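Local coordinates for extracellular solute-binding protein (Bordetella parapertussis, PDB 3PU5) that probably captures a polyamine-like small solute outside the cytoplasm for uptake by a transport system, as related solute-binding proteins do, at residues W129-F132 against V133-V137; Q81-E84 against K85-P88. All coordinates share one frame; numbering follows the deposited sequence.

Interaction 1 (W129-F132 against V133-V137); sequences WKEF and VERTV
Glu131 and Arg135 form an i to i+4 salt bridge on helix 129-138, a short helix near one end of the molecule, and one residue further along, Phe132 and Thr136 make a second contact of the same spacing. Glu131 holds CG anti to its own backbone N (chi1 -177°) and runs straight out from there, so that it travels beside Arg135 in the same direction. The methylenes touch, Glu131 CG lying 3.5 Å from Arg135 CD, and at the far end Arg135 NH1 gives a hydrogen to Glu131 OE2 over 3.0 Å. That bond uses the anti side of the carboxylate and the edge of the guanidinium, the two planes being only 21° apart. Each group has a further partner: Glu131 OE1 accepts from Lys127 N, and Arg135 NE pairs with Glu140, which should limit rotation of both ends.

These are the first turns of an alpha-helix in an alpha/beta periplasmic-binding-protein fold, and the backbone bonds are regular, as between Val133 N and Trp129 O at 2.9 Å. Phe132 O does double duty. Thr136 N reaches Phe132 O over 3.1 Å and Thr136 OG1 donates to the same oxygen over 2.7 Å, the two coming from opposite faces of the carbonyl plane. With chi1 at -66°, the hydroxyl is folded back beside its own backbone N, toward the preceding turn, which satisfies it within the helix. The Phe132 ring lies alongside, its CE1 3.7 Å from Thr136 OG1, and meets Met184 and Ile115 beyond. On another side of the helix Val133 CG2 rests 3.1 Å from Trp129 O, while the Glu134 carboxylate reaches neighbouring helices, with a salt bridge to Arg183 and a hydrogen bond to Tyr167.

Interaction 2 (Q81-E84 against K85-P88); sequences QVDE and KSVP
Asp83 OD1 is gripped by two backbone N-H groups from the chain just after it, Lys85 N at 2.8 Å and Ser86 N at 3.2 Å. The Ser86 N-H comes in nearly along the C-O axis of the carboxylate oxygen, whereas that of Lys85 arrives from above the carboxylate plane, 38° out of it, and makes a more bent bond. Asp83 CG sits between its own backbone N and carbonyl carbon (chi1 60°), which brings the carboxylate over the turn that follows. Ser86 returns the favour: its OG accepts from Asp83 N over 3.2 Å, in an almost straight bond of 169°. The side chains of residues i and i+3 thus each take the other's backbone N-H, the exchange seen in a capping box, and with Lys85 N the aspartate also makes an Asx turn. Here the pattern organises a single tight turn in the loop between helix 67-75 and strand 106-107, closed by Val87 N donating to Asp83 O at 2.7 Å. A water 2.7 Å from Ser86 OG is hydrogen-bonded to it and donates to Gln81 O, tying the incoming chain to the turn.

The Lys85 side chain bends back at its second and third torsions and crosses the carboxylate; its NZ is 3.9 Å from Asp83 OD2, a long salt bridge that probably adds little hold. Val82 and Val87, both buried, pack together, with Val87 CG2 4.0 Å from Val82 CB. Val87 and Pro88 then lean on Asn260 of helix 252-262, and Val82 touches Leu90.

From the N terminus the chain meets interaction 2 first, in the long connection after helix 67-75, where residues 81-88 fold into one turn and lie against helix 252-262, much later in sequence. It then runs through strands 106-107 and 111-117 to helix 129-138, which holds interaction 1 and packs on strand 111-117 and helices 156-167 and 174-184. The two are in series, neither nested nor crossed, and each closes only a local turn. The centres of interactions 1 and 2 are about 43 Å apart, on opposite sides of the chain's centre. The nearest atoms of interactions 1 and 2 are about 28 Å apart. They probably belong to different lobes of the two-lobed binding-protein fold.

Interaction 1 (W129-F132 against V133-V137)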
loop_
_atom_site.group_PDB
_atom_site.type_symbol
_atom_site.label_atom_id
_atom_site.label_comp_id
_atom_site.label_asym_id
_atom_site.label_seq_id
_atom_site.Cartn_x
_atom_site.Cartn_y
_atom_site.Cartn_z
ATOM N N TRP A 129 4.985 -7.863 15.914
ATOM C CA TRP A 129 5.156 -8.997 15.009
ATOM C C TRP A 129 5.859 -10.140 15.731
ATOM O O TRP A 129 5.560 -11.324 15.516
ATOM C CB TRP A 129 6.023 -8.590 13.816
ATOM C CG TRP A 129 5.364 -7.642 12.846
ATOM C CD1 TRP A 129 5.686 -6.324 12.617
ATOM C CD2 TRP A 129 4.283 -7.950 11.962
ATOM N NE1 TRP A 129 4.865 -5.800 11.640
ATOM C CE2 TRP A 129 3.990 -6.777 11.230
ATOM C CE3 TRP A 129 3.530 -9.108 11.719
ATOM C CZ2 TRP A 129 2.973 -6.730 10.271
ATOM C CZ3 TRP A 129 2.521 -9.059 10.773
ATOM C CH2 TRP A 129 2.252 -7.877 10.058
ATOM N N LYS A 130 6.833 -9.777 16.561
ATOM C CA LYS A 130 7.608 -10.762 17.301
ATOM C C LYS A 130 6.703 -11.528 18.272
ATOM O O LYS A 130 6.782 -12.756 18.373
ATOM C CB LYS A 130 8.764 -10.072 18.043
ATOM C CG LYS A 130 9.660 -11.010 18.830
ATOM C CD LYS A 130 10.865 -10.259 19.395
ATOM C CE LYS A 130 11.773 -9.742 18.275
ATOM N NZ LYS A 130 12.572 -8.531 18.670
ATOM N N GLU A 131 5.843 -10.803 18.980
ATOM C CA GLU A 131 4.906 -11.441 19.903
ATOM C C GLU A 131 3.948 -12.351 19.124
ATOM O O GLU A 131 3.709 -13.494 19.502
ATOM C CB GLU A 131 4.119 -10.389 20.677
ATOM C CG GLU A 131 3.179 -10.981 21.695
ATOM C CD GLU A 131 2.417 -9.938 22.485
ATOM O OE1 GLU A 131 2.752 -8.738 22.381
ATOM O OE2 GLU A 131 1.477 -10.328 23.211
ATOM N N PHE A 132 3.399 -11.830 18.032
ATOM C CA PHE A 132 2.553 -12.617 17.140
ATOM C C PHE A 132 3.221 -13.934 16.737
ATOM O O PHE A 132 2.622 -15.008 16.829
ATOM C CB PHE A 132 2.221 -11.789 15.892
ATOM C CG PHE A 132 1.522 -12.567 14.812
ATOM C CD1 PHE A 132 0.379 -13.291 15.094
ATOM C CD2 PHE A 132 2.006 -12.562 13.508
ATOM C CE1 PHE A 132 -0.272 -14.009 14.091
ATOM C CE2 PHE A 132 1.360 -13.276 12.502
ATOM C CZ PHE A 132 0.218 -13.997 12.796
ATOM N N VAL A 133 4.464 -13.847 16.278
ATOM C CA VAL A 133 5.206 -15.040 15.871
ATOM C C VAL A 133 5.442 -16.016 17.032
ATOM O O VAL A 133 5.108 -17.193 16.945
ATOM C CB VAL A 133 6.568 -14.675 15.227
ATOM C CG1 VAL A 133 7.395 -15.939 14.968
ATOM C CG2 VAL A 133 6.358 -13.890 13.948
ATOM N N GLU A 134 6.011 -15.520 18.120
ATOM C CA GLU A 134 6.429 -16.395 19.206
ATOM C C GLU A 134 5.237 -17.021 19.912
ATOM O O GLU A 134 5.296 -18.174 20.307
ATOM C CB GLU A 134 7.312 -15.647 20.205
ATOM C CG GLU A 134 8.608 -15.122 19.614
ATOM C CD GLU A 134 9.471 -16.206 18.978
ATOM O OE1 GLU A 134 9.390 -17.383 19.399
ATOM O OE2 GLU A 134 10.241 -15.873 18.049
ATOM N N ARG A 135 4.155 -16.264 20.071
ATOM C CA ARG A 135 2.947 -16.818 20.674
ATOM C C ARG A 135 2.283 -17.843 19.739
ATOM O O ARG A 135 1.746 -18.863 20.194
ATOM C CB ARG A 135 1.977 -15.707 21.109
ATOM C CG ARG A 135 2.453 -14.935 22.349
ATOM C CD ARG A 135 1.477 -13.828 22.766
ATOM N NE ARG A 135 0.200 -14.351 23.247
ATOM C CZ ARG A 135 -0.839 -13.593 23.601
ATOM N NH1 ARG A 135 -0.748 -12.269 23.531
ATOM N NH2 ARG A 135 -1.966 -14.154 24.027
ATOM N N THR A 136 2.327 -17.587 18.432
ATOM C CA THR A 136 1.822 -18.578 17.478
ATOM C C THR A 136 2.582 -19.902 17.613
ATOM O O THR A 136 1.988 -20.970 17.740
ATOM C CB THR A 136 1.945 -18.080 16.029
ATOM O OG1 THR A 136 1.074 -16.961 15.843
ATOM C CG2 THR A 136 1.569 -19.193 15.044
ATOM N N VAL A 137 3.906 -19.811 17.579
ATOM C CA VAL A 137 4.791 -20.971 17.664
ATOM C C VAL A 137 4.631 -21.727 19.004
ATOM O O VAL A 137 4.758 -22.955 19.054
ATOM C CB VAL A 137 6.265 -20.522 17.420
ATOM C CG1 VAL A 137 7.239 -21.673 17.584
ATOM C CG2 VAL A 137 6.390 -19.882 16.030
#

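Interaction 2 (Q81-E84 against K85-P88)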
loop_
_atom_site.group_PDB
_atom_site.type_symbol
_atom_site.label_atom_id
_atom_site.label_comp_id
_atom_site.label_asym_id
_atom_site.label_seq_id
_atom_site.Cartn_x
_atom_site.Cartn_y
_atom_site.Cartn_z
ATOM N N GLN A 81 11.247 14.143 -14.320
ATOM C CA GLN A 81 11.778 14.522 -13.015
ATOM C C GLN A 81 10.846 15.510 -12.313
ATOM O O GLN A 81 10.281 16.405 -12.943
ATOM C CB GLN A 81 13.187 15.119 -13.156
ATOM C CG GLN A 81 13.234 16.401 -14.000
ATOM C CD GLN A 81 14.655 16.892 -14.277
ATOM O OE1 GLN A 81 15.335 17.426 -13.387
ATOM N NE2 GLN A 81 15.105 16.724 -15.521
ATOM N N VAL A 82 10.669 15.331 -11.011
ATOM C CA VAL A 82 9.880 16.255 -10.217
ATOM C C VAL A 82 10.580 16.510 -8.890
ATOM O O VAL A 82 11.265 15.633 -8.361
ATOM C CB VAL A 82 8.444 15.729 -9.943
ATOM C CG1 VAL A 82 7.606 15.724 -11.221
ATOM C CG2 VAL A 82 8.480 14.338 -9.309
ATOM N N ASP A 83 10.406 17.713 -8.356
ATOM C CA ASP A 83 10.948 18.049 -7.049
ATOM C C ASP A 83 10.153 19.174 -6.402
ATOM O O ASP A 83 9.122 19.606 -6.920
ATOM C CB ASP A 83 12.437 18.426 -7.148
ATOM C CG ASP A 83 12.687 19.619 -8.054
ATOM O OD1 ASP A 83 11.831 20.525 -8.121
ATOM O OD2 ASP A 83 13.757 19.656 -8.696
ATOM N N GLU A 84 10.649 19.649 -5.266
ATOM C CA GLU A 84 9.962 20.674 -4.490
ATOM C C GLU A 84 9.791 22.005 -5.224
ATOM O O GLU A 84 8.905 22.788 -4.887
ATOM C CB GLU A 84 10.680 20.862 -3.151
ATOM C CG GLU A 84 10.764 19.543 -2.390
ATOM C CD GLU A 84 11.796 19.539 -1.285
ATOM O OE1 GLU A 84 12.335 20.622 -0.951
ATOM O OE2 GLU A 84 12.059 18.437 -0.748
ATOM N N LYS A 85 10.632 22.262 -6.222
ATOM C CA LYS A 85 10.484 23.462 -7.041
ATOM C C LYS A 85 9.251 23.344 -7.922
ATOM O O LYS A 85 8.404 24.239 -7.944
ATOM C CB LYS A 85 11.712 23.681 -7.929
ATOM C CG LYS A 85 12.938 24.212 -7.206
ATOM C CD LYS A 85 13.982 23.130 -6.963
ATOM C CE LYS A 85 13.632 22.242 -5.775
ATOM N NZ LYS A 85 14.782 21.378 -5.348
ATOM N N SER A 86 9.150 22.231 -8.647
ATOM C CA SER A 86 8.072 22.042 -9.611
ATOM C C SER A 86 6.783 21.498 -8.983
ATOM O O SER A 86 5.693 21.714 -9.501
ATOM C CB SER A 86 8.535 21.126 -10.743
ATOM O OG SER A 86 9.090 19.928 -10.232
ATOM N N VAL A 87 6.920 20.778 -7.876
ATOM C CA VAL A 87 5.776 20.196 -7.185
ATOM C C VAL A 87 5.968 20.456 -5.690
ATOM O O VAL A 87 6.458 19.599 -4.964
ATOM C CB VAL A 87 5.646 18.662 -7.466
ATOM C CG1 VAL A 87 4.383 18.083 -6.821
ATOM C CG2 VAL A 87 5.655 18.376 -8.973
ATOM N N PRO A 88 5.595 21.661 -5.235
ATOM C CA PRO A 88 5.855 22.120 -3.864
ATOM C C PRO A 88 5.403 21.136 -2.787
ATOM O O PRO A 88 6.062 21.024 -1.765
ATOM C CB PRO A 88 5.055 23.427 -3.784
ATOM C CG PRO A 88 5.019 23.919 -5.193
ATOM C CD PRO A 88 4.909 22.688 -6.042
HETATM O O HOH W 1 10.816 19.406 -12.257
#